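Local structure of CELL division control protein 6 (Pyrobaculum aerophilum, 1FNN) at residues T144-G149 with G181-Y186; I309-A314 with R330-L335; S337-L342 with T364-G369. The protein binds ADP and probably binds and hydrolyses ATP as a AAA+ protein of the Cdc6/Cdc18 family, and is probably involved in regulating DNA replication. All blocks are in the same frame, centred on the assembly; numbering follows the deposited sequence.

Interaction 1 of 3, residues T144-G149 with G181-Y186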
ATOM      1  N   THR A 144     -20.440 -18.057   9.162  1.00 46.41           N
ATOM      2  CA  THR A 144     -20.104 -19.214  10.006  1.00 48.86           C
ATOM      3  C   THR A 144     -19.026 -18.835  11.016  1.00 46.13           C
ATOM      4  O   THR A 144     -19.250 -19.047  12.209  1.00 47.76           O
ATOM      5  CB  THR A 144     -19.640 -20.393   9.149  1.00 50.75           C
ATOM      6  OG1 THR A 144     -20.762 -20.774   8.342  1.00 55.78           O
ATOM      7  CG2 THR A 144     -19.196 -21.566  10.016  1.00 52.07           C
ATOM      8  N   PHE A 145     -17.889 -18.280  10.584  1.00 44.42           N
ATOM      9  CA  PHE A 145     -16.825 -18.000  11.565  1.00 44.61           C
ATOM     10  C   PHE A 145     -17.160 -16.878  12.501  1.00 43.16           C
ATOM     11  O   PHE A 145     -16.927 -16.976  13.718  1.00 46.03           O
ATOM     12  CB  PHE A 145     -15.484 -17.763  10.833  1.00 42.16           C
ATOM     13  CG  PHE A 145     -15.017 -19.091  10.272  1.00 41.73           C
ATOM     14  CD1 PHE A 145     -15.129 -19.390   8.944  1.00 52.27           C
ATOM     15  CD2 PHE A 145     -14.463 -20.033  11.129  1.00 50.15           C
ATOM     16  CE1 PHE A 145     -14.706 -20.599   8.440  1.00 49.85           C
ATOM     17  CE2 PHE A 145     -14.036 -21.247  10.631  1.00 38.89           C
ATOM     18  CZ  PHE A 145     -14.156 -21.532   9.291  1.00 50.27           C
ATOM     19  N   ILE A 146     -17.849 -15.850  12.004  1.00 42.02           N
ATOM     20  CA  ILE A 146     -18.315 -14.780  12.873  1.00 42.81           C
ATOM     21  C   ILE A 146     -19.203 -15.297  13.983  1.00 46.53           C
ATOM     22  O   ILE A 146     -19.044 -14.838  15.118  1.00 48.52           O
ATOM     23  CB  ILE A 146     -19.095 -13.697  12.069  1.00 42.51           C
ATOM     24  CG1 ILE A 146     -18.089 -12.949  11.188  1.00 47.30           C
ATOM     25  CG2 ILE A 146     -19.817 -12.752  13.019  1.00 47.85           C
ATOM     26  CD1 ILE A 146     -18.692 -12.163  10.031  1.00 48.51           C
ATOM     27  N   ARG A 147     -20.101 -16.230  13.698  1.00 48.97           N
ATOM     28  CA  ARG A 147     -21.044 -16.728  14.691  1.00 52.55           C
ATOM     29  C   ARG A 147     -20.445 -17.718  15.674  1.00 52.78           C
ATOM     30  O   ARG A 147     -20.825 -17.696  16.851  1.00 51.39           O
ATOM     31  CB  ARG A 147     -22.251 -17.391  13.995  1.00 60.61           C
ATOM     32  CG  ARG A 147     -23.163 -16.345  13.366  1.00 72.56           C
ATOM     33  CD  ARG A 147     -24.171 -16.919  12.372  1.00 79.00           C
ATOM     34  NE  ARG A 147     -25.412 -16.188  12.530  1.00 93.19           N
ATOM     35  CZ  ARG A 147     -26.617 -16.245  12.023  1.00 98.28           C
ATOM     36  NH1 ARG A 147     -26.991 -17.134  11.112  1.00101.51           N
ATOM     37  NH2 ARG A 147     -27.515 -15.355  12.451  1.00103.80           N
ATOM     38  N   LEU A 148     -19.373 -18.392  15.240  1.00 52.08           N
ATOM     39  CA  LEU A 148     -18.749 -19.396  16.097  1.00 48.28           C
ATOM     40  C   LEU A 148     -18.270 -18.802  17.402  1.00 45.97           C
ATOM     41  O   LEU A 148     -18.516 -19.365  18.468  1.00 45.07           O
ATOM     42  CB  LEU A 148     -17.632 -20.112  15.334  1.00 48.55           C
ATOM     43  CG  LEU A 148     -17.005 -21.340  16.002  1.00 55.41           C
ATOM     44  CD1 LEU A 148     -18.075 -22.371  16.364  1.00 58.64           C
ATOM     45  CD2 LEU A 148     -15.972 -21.974  15.073  1.00 52.64           C
ATOM     46  N   GLY A 149     -17.642 -17.627  17.406  1.00 44.47           N
ATOM     47  CA  GLY A 149     -17.137 -17.001  18.598  1.00 44.46           C
ATOM     48  C   GLY A 149     -18.180 -16.659  19.649  1.00 45.68           C
ATOM     49  O   GLY A 149     -17.817 -16.365  20.792  1.00 41.76           O
ATOM     50  N   GLY A 181     -24.502  -7.490  12.605  1.00 60.77           N
ATOM     51  CA  GLY A 181     -24.650  -6.980  13.952  1.00 66.81           C
ATOM     52  C   GLY A 181     -23.470  -7.262  14.867  1.00 66.79           C
ATOM     53  O   GLY A 181     -23.091  -6.421  15.690  1.00 68.17           O
ATOM     54  N   ILE A 182     -22.849  -8.429  14.748  1.00 68.19           N
ATOM     55  CA  ILE A 182     -21.704  -8.794  15.590  1.00 63.64           C
ATOM     56  C   ILE A 182     -20.465  -7.962  15.340  1.00 64.36           C
ATOM     57  O   ILE A 182     -19.788  -7.530  16.280  1.00 66.22           O
ATOM     58  CB  ILE A 182     -21.436 -10.293  15.392  1.00 58.84           C
ATOM     59  CG1 ILE A 182     -22.702 -11.081  15.751  1.00 62.47           C
ATOM     60  CG2 ILE A 182     -20.222 -10.729  16.198  1.00 57.47           C
ATOM     61  CD1 ILE A 182     -22.704 -12.531  15.336  1.00 56.97           C
ATOM     62  N   MET A 183     -20.060  -7.701  14.114  1.00 64.03           N
ATOM     63  CA  MET A 183     -18.851  -6.981  13.764  1.00 64.88           C
ATOM     64  C   MET A 183     -18.895  -5.461  13.626  1.00 68.09           C
ATOM     65  O   MET A 183     -17.819  -4.880  13.357  1.00 68.38           O
ATOM     66  CB  MET A 183     -18.443  -7.427  12.329  1.00 54.94           C
ATOM     67  CG  MET A 183     -18.341  -8.957  12.232  1.00 64.66           C
ATOM     68  SD  MET A 183     -16.898  -9.483  13.179  1.00 63.02           S
ATOM     69  CE  MET A 183     -17.430 -10.946  14.002  1.00 70.57           C
ATOM     70  N   GLY A 184     -20.070  -4.868  13.490  1.00 64.81           N
ATOM     71  CA  GLY A 184     -20.170  -3.451  13.183  1.00 65.87           C
ATOM     72  C   GLY A 184     -19.877  -2.635  14.428  1.00 67.52           C
ATOM     73  O   GLY A 184     -20.084  -3.067  15.559  1.00 68.05           O
ATOM     74  N   LYS A 185     -19.191  -1.522  14.233  1.00 68.83           N
ATOM     75  CA  LYS A 185     -18.773  -0.659  15.321  1.00 69.74           C
ATOM     76  C   LYS A 185     -17.548  -1.177  16.056  1.00 65.33           C
ATOM     77  O   LYS A 185     -17.224  -0.654  17.139  1.00 68.79           O
ATOM     78  CB  LYS A 185     -19.905  -0.350  16.303  1.00 82.03           C
ATOM     79  CG  LYS A 185     -19.756   1.071  16.869  1.00 91.21           C
ATOM     80  CD  LYS A 185     -21.144   1.654  17.138  1.00 98.23           C
ATOM     81  CE  LYS A 185     -21.188   3.126  16.755  1.00101.39           C
ATOM     82  NZ  LYS A 185     -22.592   3.608  16.613  1.00108.11           N
ATOM     83  N   TYR A 186     -16.934  -2.259  15.575  1.00 53.91           N
ATOM     84  CA  TYR A 186     -15.556  -2.525  15.976  1.00 49.56           C
ATOM     85  C   TYR A 186     -14.810  -2.397  14.632  1.00 46.62           C
ATOM     86  O   TYR A 186     -14.402  -3.412  14.092  1.00 42.22           O
ATOM     87  CB  TYR A 186     -15.333  -3.847  16.697  1.00 49.78           C
ATOM     88  CG  TYR A 186     -16.156  -4.021  17.957  1.00 51.15           C
ATOM     89  CD1 TYR A 186     -17.196  -4.936  18.040  1.00 51.24           C
ATOM     90  CD2 TYR A 186     -15.877  -3.244  19.080  1.00 51.89           C
ATOM     91  CE1 TYR A 186     -17.946  -5.085  19.207  1.00 48.66           C
ATOM     92  CE2 TYR A 186     -16.606  -3.369  20.253  1.00 50.44           C
ATOM     93  CZ  TYR A 186     -17.636  -4.294  20.298  1.00 51.33           C
ATOM     94  OH  TYR A 186     -18.339  -4.396  21.473  1.00 53.46           O
TER
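I146 meets both I182 and M183, and the different ways these two approach it define the contact between helix 139-148 and helix 177-183, weakly bonded at its end. Against I182 it lies alongside, the two side chains pointing opposite ways, with the gamma methyl of I146 as the common point. I146 CG2 stands 3.7 Å from I182 CD1, and I182 CB and CG2 are each 3.8 Å from that same I146 CG2, so one methyl meets three carbons of I182. The torsion of I146 explains this choice of branch, since chi1 of -70° turns CG2 anti to the backbone N.

M183 comes across I146 at a slant. Its chain is bent at chi2 (-70°) and again at chi3, and this carries the thioether back over the other branch of I146: M183 CG is 3.9 Å from I146 CD1, and M183 SD lies 4.2 Å from I146 CG1. The terminal methyl also falls on this isoleucine, but its modelled position is too close to be relied on. At the margin, R147 adds its aliphatic part, with CG 4.3 Å from I182 CD1.

Nearby, Y44 packs on I182 and M183, L162 of strand 160-166 lies against I146 and M183, and the Y44 hydroxyl is hydrogen-bonded to I146 O. The two helices thus meet beside the parallel sheet of the AAA+ P-loop ATPase core. No hydrogen bond crosses between the segments, and I146, I182 and M183 are all buried, consistent with van der Waals contact and hydrophobic burial.

Interaction 2 of 3, residues I309-A314 with R330-L335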
ATOM      1  N   ILE A 309      13.159  20.132 -10.518  1.00 42.45           N
ATOM      2  CA  ILE A 309      13.694  21.401 -11.049  1.00 40.76           C
ATOM      3  C   ILE A 309      12.683  22.462 -10.643  1.00 40.78           C
ATOM      4  O   ILE A 309      11.538  22.226 -10.249  1.00 41.03           O
ATOM      5  CB  ILE A 309      14.068  21.392 -12.519  1.00 43.99           C
ATOM      6  CG1 ILE A 309      12.959  20.841 -13.431  1.00 48.22           C
ATOM      7  CG2 ILE A 309      15.319  20.582 -12.823  1.00 42.12           C
ATOM      8  CD1 ILE A 309      11.896  21.825 -13.808  1.00 44.43           C
ATOM      9  N   THR A 310      13.114  23.699 -10.576  1.00 34.27           N
ATOM     10  CA  THR A 310      12.271  24.792 -10.105  1.00 37.57           C
ATOM     11  C   THR A 310      11.339  25.282 -11.207  1.00 36.47           C
ATOM     12  O   THR A 310      11.656  25.055 -12.374  1.00 37.31           O
ATOM     13  CB  THR A 310      13.116  25.975  -9.595  1.00 48.83           C
ATOM     14  OG1 THR A 310      13.910  26.496 -10.667  1.00 55.75           O
ATOM     15  CG2 THR A 310      14.038  25.526  -8.472  1.00 32.17           C
ATOM     16  N   PHE A 311      10.267  25.975 -10.925  1.00 37.68           N
ATOM     17  CA  PHE A 311       9.397  26.585 -11.926  1.00 41.70           C
ATOM     18  C   PHE A 311      10.199  27.586 -12.760  1.00 44.39           C
ATOM     19  O   PHE A 311      10.084  27.593 -13.993  1.00 38.28           O
ATOM     20  CB  PHE A 311       8.152  27.210 -11.297  1.00 43.22           C
ATOM     21  CG  PHE A 311       7.223  27.848 -12.325  1.00 47.02           C
ATOM     22  CD1 PHE A 311       6.101  27.177 -12.758  1.00 51.88           C
ATOM     23  CD2 PHE A 311       7.483  29.096 -12.843  1.00 54.05           C
ATOM     24  CE1 PHE A 311       5.246  27.736 -13.690  1.00 57.22           C
ATOM     25  CE2 PHE A 311       6.639  29.669 -13.778  1.00 59.97           C
ATOM     26  CZ  PHE A 311       5.518  28.981 -14.198  1.00 48.24           C
ATOM     27  N   GLY A 312      11.102  28.353 -12.149  1.00 46.66           N
ATOM     28  CA  GLY A 312      11.943  29.293 -12.882  1.00 47.41           C
ATOM     29  C   GLY A 312      12.843  28.621 -13.899  1.00 49.77           C
ATOM     30  O   GLY A 312      13.099  29.067 -15.039  1.00 45.16           O
ATOM     31  N   ASP A 313      13.411  27.458 -13.506  1.00 45.46           N
ATOM     32  CA  ASP A 313      14.194  26.658 -14.421  1.00 41.74           C
ATOM     33  C   ASP A 313      13.358  26.284 -15.650  1.00 37.13           C
ATOM     34  O   ASP A 313      13.859  26.295 -16.784  1.00 38.55           O
ATOM     35  CB  ASP A 313      14.667  25.346 -13.766  1.00 46.21           C
ATOM     36  CG  ASP A 313      15.666  24.548 -14.570  1.00 66.33           C
ATOM     37  OD1 ASP A 313      15.824  24.730 -15.803  1.00 65.61           O
ATOM     38  OD2 ASP A 313      16.351  23.677 -13.961  1.00 72.95           O
ATOM     39  N   ALA A 314      12.184  25.711 -15.404  1.00 35.04           N
ATOM     40  CA  ALA A 314      11.328  25.265 -16.505  1.00 36.90           C
ATOM     41  C   ALA A 314      10.985  26.454 -17.456  1.00 36.45           C
ATOM     42  O   ALA A 314      10.803  26.258 -18.653  1.00 33.57           O
ATOM     43  CB  ALA A 314      10.065  24.725 -15.835  1.00 34.16           C
ATOM     44  N   ARG A 330       4.665  32.134 -24.085  1.00 37.14           N
ATOM     45  CA  ARG A 330       3.567  32.638 -23.330  1.00 38.59           C
ATOM     46  C   ARG A 330       4.122  33.214 -22.023  1.00 40.31           C
ATOM     47  O   ARG A 330       5.244  32.932 -21.619  1.00 41.06           O
ATOM     48  CB  ARG A 330       2.476  31.604 -23.029  1.00 36.18           C
ATOM     49  CG  ARG A 330       1.875  31.006 -24.306  1.00 35.04           C
ATOM     50  CD  ARG A 330       1.107  32.137 -25.060  1.00 40.31           C
ATOM     51  NE  ARG A 330       0.668  31.617 -26.367  1.00 41.82           N
ATOM     52  CZ  ARG A 330      -0.425  30.882 -26.507  1.00 40.90           C
ATOM     53  NH1 ARG A 330      -0.767  30.440 -27.717  1.00 34.48           N
ATOM     54  NH2 ARG A 330      -1.207  30.562 -25.483  1.00 40.51           N
ATOM     55  N   VAL A 331       3.217  33.888 -21.349  1.00 40.71           N
ATOM     56  CA  VAL A 331       3.631  34.640 -20.145  1.00 45.65           C
ATOM     57  C   VAL A 331       3.609  33.759 -18.915  1.00 45.05           C
ATOM     58  O   VAL A 331       2.744  32.887 -18.780  1.00 43.11           O
ATOM     59  CB  VAL A 331       2.638  35.831 -20.127  1.00 48.60           C
ATOM     60  CG1 VAL A 331       1.434  35.576 -19.270  1.00 49.25           C
ATOM     61  CG2 VAL A 331       3.372  37.126 -19.933  1.00 55.08           C
ATOM     62  N   HIS A 332       4.331  34.182 -17.885  1.00 45.32           N
ATOM     63  CA  HIS A 332       4.422  33.492 -16.614  1.00 48.86           C
ATOM     64  C   HIS A 332       3.116  32.962 -16.074  1.00 47.00           C
ATOM     65  O   HIS A 332       3.062  31.786 -15.699  1.00 47.18           O
ATOM     66  CB  HIS A 332       5.098  34.445 -15.610  1.00 58.64           C
ATOM     67  CG  HIS A 332       5.377  33.853 -14.266  1.00 65.84           C
ATOM     68  ND1 HIS A 332       6.585  33.259 -13.940  1.00 66.93           N
ATOM     69  CD2 HIS A 332       4.598  33.766 -13.158  1.00 67.35           C
ATOM     70  CE1 HIS A 332       6.525  32.833 -12.683  1.00 67.71           C
ATOM     71  NE2 HIS A 332       5.336  33.127 -12.187  1.00 68.65           N
ATOM     72  N   SER A 333       2.035  33.739 -15.988  1.00 44.11           N
ATOM     73  CA  SER A 333       0.774  33.268 -15.423  1.00 41.41           C
ATOM     74  C   SER A 333       0.127  32.188 -16.257  1.00 42.50           C
ATOM     75  O   SER A 333      -0.521  31.232 -15.784  1.00 43.45           O
ATOM     76  CB  SER A 333      -0.210  34.459 -15.298  1.00 48.99           C
ATOM     77  OG  SER A 333      -0.418  34.971 -16.610  1.00 53.13           O
ATOM     78  N   GLN A 334       0.346  32.283 -17.586  1.00 38.43           N
ATOM     79  CA  GLN A 334      -0.117  31.208 -18.450  1.00 40.83           C
ATOM     80  C   GLN A 334       0.688  29.923 -18.148  1.00 37.44           C
ATOM     81  O   GLN A 334       0.132  28.805 -18.146  1.00 37.17           O
ATOM     82  CB  GLN A 334       0.114  31.633 -19.914  1.00 38.47           C
ATOM     83  CG  GLN A 334      -0.902  32.684 -20.357  1.00 55.51           C
ATOM     84  CD  GLN A 334      -1.148  32.626 -21.864  1.00 59.57           C
ATOM     85  OE1 GLN A 334      -1.459  31.577 -22.441  1.00 68.39           O
ATOM     86  NE2 GLN A 334      -1.001  33.763 -22.490  1.00 59.23           N
ATOM     87  N   LEU A 335       1.992  30.044 -17.915  1.00 39.41           N
ATOM     88  CA  LEU A 335       2.761  28.788 -17.670  1.00 38.94           C
ATOM     89  C   LEU A 335       2.283  28.067 -16.413  1.00 39.99           C
ATOM     90  O   LEU A 335       2.302  26.850 -16.205  1.00 38.75           O
ATOM     91  CB  LEU A 335       4.245  29.128 -17.644  1.00 38.62           C
ATOM     92  CG  LEU A 335       4.785  29.781 -18.944  1.00 34.86           C
ATOM     93  CD1 LEU A 335       6.283  29.970 -18.896  1.00 37.66           C
ATOM     94  CD2 LEU A 335       4.355  28.928 -20.119  1.00 34.39           C
TER
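F311 reaches from the first turn of helix 311-324 to H332 and L335 at the start of helix 332-344. It follows the N-cap T310, whose OG1 accepts from D313 N at 3.0 Å. Its CB points toward the other helix, and chi1 of -180° extends CG anti to the backbone N, sending the ring straight across. Along one side of the ring, CD2 is 3.9 Å from H332 CE1, and CE2 comes closer, 3.4 Å from H332 CE1 and 3.6 Å from H332 ND1. At the far end, F311 CZ touches L335 CB at 3.7 Å. On the other side, F311 CE1 lies 4.0 Å from L335 O, which sits in the ring plane at its edge.

The ring pair is an offset edge-to-face stack, the edge of F311 directed toward the face of H332, with planes at 66° and centroids 5.0 Å apart. H332 ND1 is hydrogen-bonded to E315, one turn further along the helix that carries F311, which fixes the rotation of the imidazole. W336 and L339 also touch F311, placing it in the core of the winged-helix domain.

F311 thus spans the exposed H332 and the buried L335 by van der Waals and edge-to-face contact, with no hydrogen bond across the segments; the nearby E315 carboxylate might stabilise a protonated imidazole, though the bond alone does not establish it.

Interaction 3 of 3, residues S337-L342 with T364-G369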
ATOM      1  N   SER A 337      -0.811  28.074 -15.166  1.00 40.45           N
ATOM      2  CA  SER A 337      -1.983  27.254 -15.406  1.00 39.43           C
ATOM      3  C   SER A 337      -1.591  25.989 -16.162  1.00 35.38           C
ATOM      4  O   SER A 337      -2.312  25.024 -15.966  1.00 39.47           O
ATOM      5  CB  SER A 337      -3.080  27.946 -16.264  1.00 44.62           C
ATOM      6  OG  SER A 337      -3.051  29.312 -15.808  1.00 58.21           O
ATOM      7  N   TYR A 338      -0.649  26.056 -17.099  1.00 34.08           N
ATOM      8  CA  TYR A 338      -0.273  24.798 -17.754  1.00 33.87           C
ATOM      9  C   TYR A 338       0.293  23.841 -16.689  1.00 35.58           C
ATOM     10  O   TYR A 338       0.022  22.657 -16.794  1.00 33.91           O
ATOM     11  CB  TYR A 338       0.801  25.016 -18.809  1.00 33.93           C
ATOM     12  CG  TYR A 338       0.343  25.840 -20.026  1.00 32.32           C
ATOM     13  CD1 TYR A 338       1.274  26.650 -20.635  1.00 34.80           C
ATOM     14  CD2 TYR A 338      -0.947  25.793 -20.507  1.00 35.69           C
ATOM     15  CE1 TYR A 338       0.927  27.426 -21.746  1.00 39.99           C
ATOM     16  CE2 TYR A 338      -1.310  26.566 -21.622  1.00 40.70           C
ATOM     17  CZ  TYR A 338      -0.372  27.364 -22.217  1.00 39.67           C
ATOM     18  OH  TYR A 338      -0.703  28.142 -23.320  1.00 39.92           O
ATOM     19  N   LEU A 339       1.140  24.369 -15.792  1.00 37.19           N
ATOM     20  CA  LEU A 339       1.688  23.459 -14.762  1.00 38.80           C
ATOM     21  C   LEU A 339       0.600  22.847 -13.893  1.00 40.73           C
ATOM     22  O   LEU A 339       0.617  21.639 -13.591  1.00 38.78           O
ATOM     23  CB  LEU A 339       2.678  24.199 -13.854  1.00 38.21           C
ATOM     24  CG  LEU A 339       3.326  23.269 -12.790  1.00 37.93           C
ATOM     25  CD1 LEU A 339       4.087  22.140 -13.489  1.00 35.23           C
ATOM     26  CD2 LEU A 339       4.212  24.144 -11.945  1.00 39.59           C
ATOM     27  N   ASN A 340      -0.381  23.671 -13.498  1.00 40.56           N
ATOM     28  CA  ASN A 340      -1.543  23.156 -12.785  1.00 39.22           C
ATOM     29  C   ASN A 340      -2.255  22.028 -13.503  1.00 41.42           C
ATOM     30  O   ASN A 340      -2.696  21.081 -12.860  1.00 39.72           O
ATOM     31  CB  ASN A 340      -2.581  24.279 -12.646  1.00 49.29           C
ATOM     32  CG  ASN A 340      -2.636  24.625 -11.171  1.00 60.35           C
ATOM     33  OD1 ASN A 340      -3.280  23.833 -10.478  1.00 60.99           O
ATOM     34  ND2 ASN A 340      -1.974  25.730 -10.872  1.00 64.11           N
ATOM     35  N   ASP A 341      -2.466  22.202 -14.822  1.00 37.46           N
ATOM     36  CA  ASP A 341      -3.130  21.153 -15.602  1.00 38.95           C
ATOM     37  C   ASP A 341      -2.290  19.890 -15.690  1.00 37.33           C
ATOM     38  O   ASP A 341      -2.765  18.745 -15.553  1.00 36.09           O
ATOM     39  CB  ASP A 341      -3.463  21.721 -17.015  1.00 36.50           C
ATOM     40  CG  ASP A 341      -4.219  20.736 -17.858  1.00 39.32           C
ATOM     41  OD1 ASP A 341      -5.377  20.368 -17.564  1.00 39.89           O
ATOM     42  OD2 ASP A 341      -3.707  20.249 -18.891  1.00 37.22           O
ATOM     43  N   LEU A 342      -0.990  20.023 -15.940  1.00 34.03           N
ATOM     44  CA  LEU A 342      -0.116  18.824 -16.023  1.00 34.67           C
ATOM     45  C   LEU A 342      -0.101  18.112 -14.663  1.00 37.04           C
ATOM     46  O   LEU A 342      -0.196  16.877 -14.617  1.00 37.52           O
ATOM     47  CB  LEU A 342       1.302  19.275 -16.394  1.00 31.50           C
ATOM     48  CG  LEU A 342       1.511  19.833 -17.810  1.00 31.27           C
ATOM     49  CD1 LEU A 342       2.918  20.462 -17.892  1.00 29.23           C
ATOM     50  CD2 LEU A 342       1.353  18.742 -18.893  1.00 28.05           C
ATOM     51  N   THR A 364       8.322  26.630  -6.090  1.00 52.40           N
ATOM     52  CA  THR A 364       7.631  25.449  -6.635  1.00 46.91           C
ATOM     53  C   THR A 364       8.625  24.511  -7.279  1.00 44.22           C
ATOM     54  O   THR A 364       9.362  24.960  -8.170  1.00 40.00           O
ATOM     55  CB  THR A 364       6.524  25.810  -7.641  1.00 47.66           C
ATOM     56  OG1 THR A 364       5.529  26.576  -6.948  1.00 44.88           O
ATOM     57  CG2 THR A 364       5.800  24.562  -8.110  1.00 46.05           C
ATOM     58  N   LEU A 365       8.557  23.208  -6.941  1.00 38.49           N
ATOM     59  CA  LEU A 365       9.461  22.255  -7.508  1.00 36.04           C
ATOM     60  C   LEU A 365       8.704  21.294  -8.408  1.00 34.85           C
ATOM     61  O   LEU A 365       7.569  20.958  -8.114  1.00 36.81           O
ATOM     62  CB  LEU A 365      10.186  21.392  -6.440  1.00 41.37           C
ATOM     63  CG  LEU A 365      11.027  22.182  -5.428  1.00 50.12           C
ATOM     64  CD1 LEU A 365      11.537  21.272  -4.302  1.00 46.77           C
ATOM     65  CD2 LEU A 365      12.201  22.890  -6.100  1.00 43.74           C
ATOM     66  N   ILE A 366       9.353  20.882  -9.488  1.00 34.20           N
ATOM     67  CA  ILE A 366       8.670  19.995 -10.427  1.00 35.21           C
ATOM     68  C   ILE A 366       9.459  18.723 -10.673  1.00 32.96           C
ATOM     69  O   ILE A 366      10.664  18.732 -10.968  1.00 37.03           O
ATOM     70  CB  ILE A 366       8.524  20.726 -11.800  1.00 35.55           C
ATOM     71  CG1 ILE A 366       7.763  22.063 -11.625  1.00 35.38           C
ATOM     72  CG2 ILE A 366       7.755  19.860 -12.799  1.00 29.98           C
ATOM     73  CD1 ILE A 366       7.943  22.916 -12.896  1.00 41.44           C
ATOM     74  N   SER A 367       8.710  17.631 -10.727  1.00 33.34           N
ATOM     75  CA  SER A 367       9.361  16.364 -11.045  1.00 32.73           C
ATOM     76  C   SER A 367       8.531  15.599 -12.042  1.00 27.97           C
ATOM     77  O   SER A 367       7.300  15.758 -12.119  1.00 36.32           O
ATOM     78  CB  SER A 367       9.419  15.513  -9.724  1.00 36.67           C
ATOM     79  OG  SER A 367       9.689  14.161 -10.132  1.00 33.37           O
ATOM     80  N   ILE A 368       9.134  14.761 -12.827  1.00 28.90           N
ATOM     81  CA  ILE A 368       8.427  13.808 -13.663  1.00 31.16           C
ATOM     82  C   ILE A 368       8.940  12.429 -13.119  1.00 34.90           C
ATOM     83  O   ILE A 368       9.948  11.914 -13.610  1.00 36.48           O
ATOM     84  CB  ILE A 368       8.714  13.936 -15.150  1.00 32.13           C
ATOM     85  CG1 ILE A 368       8.054  15.254 -15.685  1.00 37.40           C
ATOM     86  CG2 ILE A 368       8.199  12.760 -15.957  1.00 32.45           C
ATOM     87  CD1 ILE A 368       8.574  15.527 -17.113  1.00 36.76           C
ATOM     88  N   GLY A 369       8.084  11.749 -12.365  1.00 38.94           N
ATOM     89  CA  GLY A 369       8.569  10.484 -11.771  1.00 38.73           C
ATOM     90  C   GLY A 369       8.036   9.235 -12.446  1.00 38.36           C
ATOM     91  O   GLY A 369       8.546   8.134 -12.123  1.00 37.39           O
TER
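L339 has CG anti to its backbone N (chi1 -178°) and chi2 near 60°, which directs its fork of methyls from helix 332-344 toward strand 364-367. I366 answers from the strand with chi1 of -57°: CG1 stands anti to the carbonyl carbon, and with chi2 also extended the branch projects at full length. The two side chains consequently meet tip to tip. I366 CD1 is equally distant from both ends of the fork, 4.0 Å from L339 CD1 and 4.0 Å from L339 CD2. Behind it, I366 CG1 keeps 4.1 Å to each of these two L339 methyls, so the ethyl arm of the isoleucine is centred on the leucine and favours neither branch.

T364, two residues earlier on the strand and pointing to the same side, adds a looser touch: its CG2 lies 4.2 Å from L339 CD2. The hydroxyl of T364 has a weak hydrogen bond to Q352 on strand 349-352.

Such packing of a helix on a small antiparallel sheet belongs to the winged-helix fold, here the C-terminal domain of the protein. Strand 364-367 is the middle of three, with backbone bonds to 309-310 on one flank and to 349-352 on the other. No hydrogen bond passes between 337-342 and 364-369. The same apolar layer continues beyond the pair, for I366 also touches I297 of helix 288-304 and A314 of helix 311-324, while L339 packs on V348 and T350.

In the fold
From the N terminus, interaction 1 comes first: it closes a loop of 31 residues, including strand 160-166, and joins helices 139-148 and 177-183 in the ATPase part. Interactions 2 and 3 follow in series, without nesting or crossing. Interaction 2 closes a loop of 15 residues, most of it the rest of helix 311-324; interaction 3 then spans strand 349-352 to bring strand 364-367 to helix 332-344. Those two share helix 332-344 and one sheet: I309 O lies 2.7 Å from I366 N, a probable hydrogen bond, and their centres are 10 Å apart. Interaction 1 lies across the chain's centre, its centre 57 Å from that of interaction 2.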